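Local coordinates for capsid fiber protein (Bacillus phage phi29, PDB 6QYY), which forms the head fibers of the phage, three chains assembling into the base by which each fiber is probably attached to the capsid, at residues Met14-Ala20 against Ile30-Ala34. Residues are numbered along the deposited sequence; the frame is centred on the assembly and turned at random.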
loop_
_atom_site.group_PDB
_atom_site.type_symbol
_atom_site.label_atom_id
_atom_site.label_comp_id
_atom_site.label_asym_id
_atom_site.label_seq_id
_atom_site.Cartn_x
_atom_site.Cartn_y
_atom_site.Cartn_z
ATOM N N MET A 14 15.406 2.122 -18.493
ATOM C CA MET A 14 15.409 3.573 -18.562
ATOM C C MET A 14 14.692 4.160 -17.358
ATOM O O MET A 14 13.843 3.514 -16.732
ATOM C CB MET A 14 14.777 4.043 -19.865
ATOM C CG MET A 14 15.658 3.643 -21.030
ATOM S SD MET A 14 15.304 4.541 -22.522
ATOM C CE MET A 14 13.876 3.643 -23.115
ATOM N N ALA A 15 15.077 5.384 -17.011
ATOM C CA ALA A 15 14.492 6.026 -15.843
ATOM C C ALA A 15 13.004 6.264 -16.063
ATOM O O ALA A 15 12.545 6.486 -17.186
ATOM C CB ALA A 15 15.214 7.342 -15.542
ATOM N N TYR A 16 12.242 6.188 -14.970
ATOM C CA TYR A 16 10.804 6.445 -14.978
ATOM C C TYR A 16 10.041 5.410 -15.790
ATOM O O TYR A 16 8.989 5.716 -16.349
ATOM C CB TYR A 16 10.479 7.862 -15.472
ATOM C CG TYR A 16 11.390 8.849 -14.794
ATOM C CD1 TYR A 16 11.411 8.927 -13.402
ATOM C CD2 TYR A 16 12.306 9.620 -15.515
ATOM C CE1 TYR A 16 12.272 9.783 -12.735
ATOM C CE2 TYR A 16 13.183 10.502 -14.846
ATOM C CZ TYR A 16 13.149 10.564 -13.457
ATOM O OH TYR A 16 13.987 11.401 -12.761
ATOM N N ARG A 17 10.548 4.184 -15.838
ATOM C CA ARG A 17 9.843 3.083 -16.469
ATOM C C ARG A 17 9.475 2.038 -15.428
ATOM O O ARG A 17 10.171 1.853 -14.421
ATOM C CB ARG A 17 10.685 2.453 -17.576
ATOM C CG ARG A 17 11.144 3.453 -18.627
ATOM C CD ARG A 17 9.981 3.951 -19.459
ATOM N NE ARG A 17 10.418 4.913 -20.473
ATOM C CZ ARG A 17 10.817 4.579 -21.695
ATOM N NH1 ARG A 17 10.842 3.306 -22.058
ATOM N NH2 ARG A 17 11.195 5.518 -22.556
ATOM N N LEU A 18 8.349 1.380 -15.666
ATOM C CA LEU A 18 7.873 0.355 -14.749
ATOM C C LEU A 18 8.774 -0.870 -14.816
ATOM O O LEU A 18 9.275 -1.227 -15.887
ATOM C CB LEU A 18 6.436 -0.042 -15.105
ATOM C CG LEU A 18 5.462 1.143 -15.081
ATOM C CD1 LEU A 18 4.199 0.797 -15.883
ATOM C CD2 LEU A 18 5.134 1.555 -13.644
ATOM N N LEU A 19 8.972 -1.516 -13.666
ATOM C CA LEU A 19 9.923 -2.613 -13.534
ATOM C C LEU A 19 9.248 -3.911 -13.102
ATOM O O LEU A 19 8.261 -3.914 -12.349
ATOM C CB LEU A 19 11.013 -2.295 -12.511
ATOM C CG LEU A 19 11.927 -1.103 -12.752
ATOM C CD1 LEU A 19 12.827 -0.907 -11.519
ATOM C CD2 LEU A 19 12.741 -1.319 -14.029
ATOM N N ALA A 20 9.813 -5.008 -13.595
ATOM C CA ALA A 20 9.519 -6.364 -13.153
ATOM C C ALA A 20 10.750 -6.943 -12.463
ATOM O O ALA A 20 11.871 -6.833 -12.975
ATOM C CB ALA A 20 9.122 -7.255 -14.338
ATOM N N ILE A 30 16.292 -7.022 -12.770
ATOM C CA ILE A 30 15.235 -6.084 -13.112
ATOM C C ILE A 30 15.210 -5.906 -14.623
ATOM O O ILE A 30 16.220 -6.073 -15.320
ATOM C CB ILE A 30 15.409 -4.720 -12.412
ATOM C CG1 ILE A 30 16.748 -4.097 -12.788
ATOM C CG2 ILE A 30 15.261 -4.845 -10.882
ATOM C CD1 ILE A 30 16.873 -2.625 -12.347
ATOM N N SER A 31 14.036 -5.557 -15.124
ATOM C CA SER A 31 13.838 -5.231 -16.529
ATOM C C SER A 31 12.519 -4.484 -16.597
ATOM O O SER A 31 11.758 -4.455 -15.627
ATOM C CB SER A 31 13.832 -6.484 -17.419
ATOM O OG SER A 31 12.886 -7.429 -16.964
ATOM N N HIS A 32 12.261 -3.872 -17.749
ATOM C CA HIS A 32 10.975 -3.227 -17.964
ATOM C C HIS A 32 9.845 -4.228 -17.792
ATOM O O HIS A 32 9.886 -5.332 -18.346
ATOM C CB HIS A 32 10.922 -2.613 -19.363
ATOM C CG HIS A 32 11.815 -1.430 -19.515
ATOM N ND1 HIS A 32 12.301 -1.009 -20.734
ATOM C CD2 HIS A 32 12.327 -0.584 -18.590
ATOM C CE1 HIS A 32 13.072 0.049 -20.554
ATOM N NE2 HIS A 32 13.101 0.330 -19.262
ATOM N N ALA A 33 8.832 -3.836 -17.020
ATOM C CA ALA A 33 7.636 -4.651 -16.881
ATOM C C ALA A 33 7.018 -4.911 -18.249
ATOM O O ALA A 33 7.030 -4.046 -19.130
ATOM C CB ALA A 33 6.625 -3.957 -15.965
ATOM N N ALA A 34 6.506 -6.123 -18.432
ATOM C CA ALA A 34 5.914 -6.499 -19.706
ATOM C C ALA A 34 4.575 -5.792 -19.918
ATOM O O ALA A 34 3.851 -5.476 -18.969
ATOM C CB ALA A 34 5.723 -8.019 -19.784
HETATM O O HOH W 1 13.043 -8.758 -14.554
#
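L18 and A33 meet through their beta carbons, L18 CB lying 4.0 Å from A33 CB, and A20 adds its methyl, which rests against A33 CA at 3.9 Å. A single methyl at both alanines is consistent with the close approach of the backbones here. Between L18 and A20, L19 turns away from the partner strand overall, yet its CD2 lies alongside the carbonyl oxygen of S31. The backbones pair as an antiparallel hairpin. A20 N donates to S31 O at 2.9 Å, almost straight in line with the carbonyl, whereas the return bond from S31 N to A20 O is weak. One water joins A20 O to S31 OG, a short hydroxyl suiting the partly exposed face these residues share. Beyond the last regular pair, A33 N still donates to L18 O (2.9 Å), from well above the carbonyl plane.

H32 CB leads away from the other strand, but CG beside the backbone N (chi1 -70°) carries the ring to the type II turn M14-R17. There NE2, an acceptor on a long enough side chain, takes the backbone N-H of M14 at 3.0 Å. R17 suits its place doubly: aliphatic CB packs 3.6 Å from H32 CD2, while the guanidinium binds D82 O. The hairpin of strands 18-23 and 28-32 lies between strands 41-42 and 3-9 in a mixed sheet, and buried, apolar L18 reaches across to W63 and V65 of the second sheet.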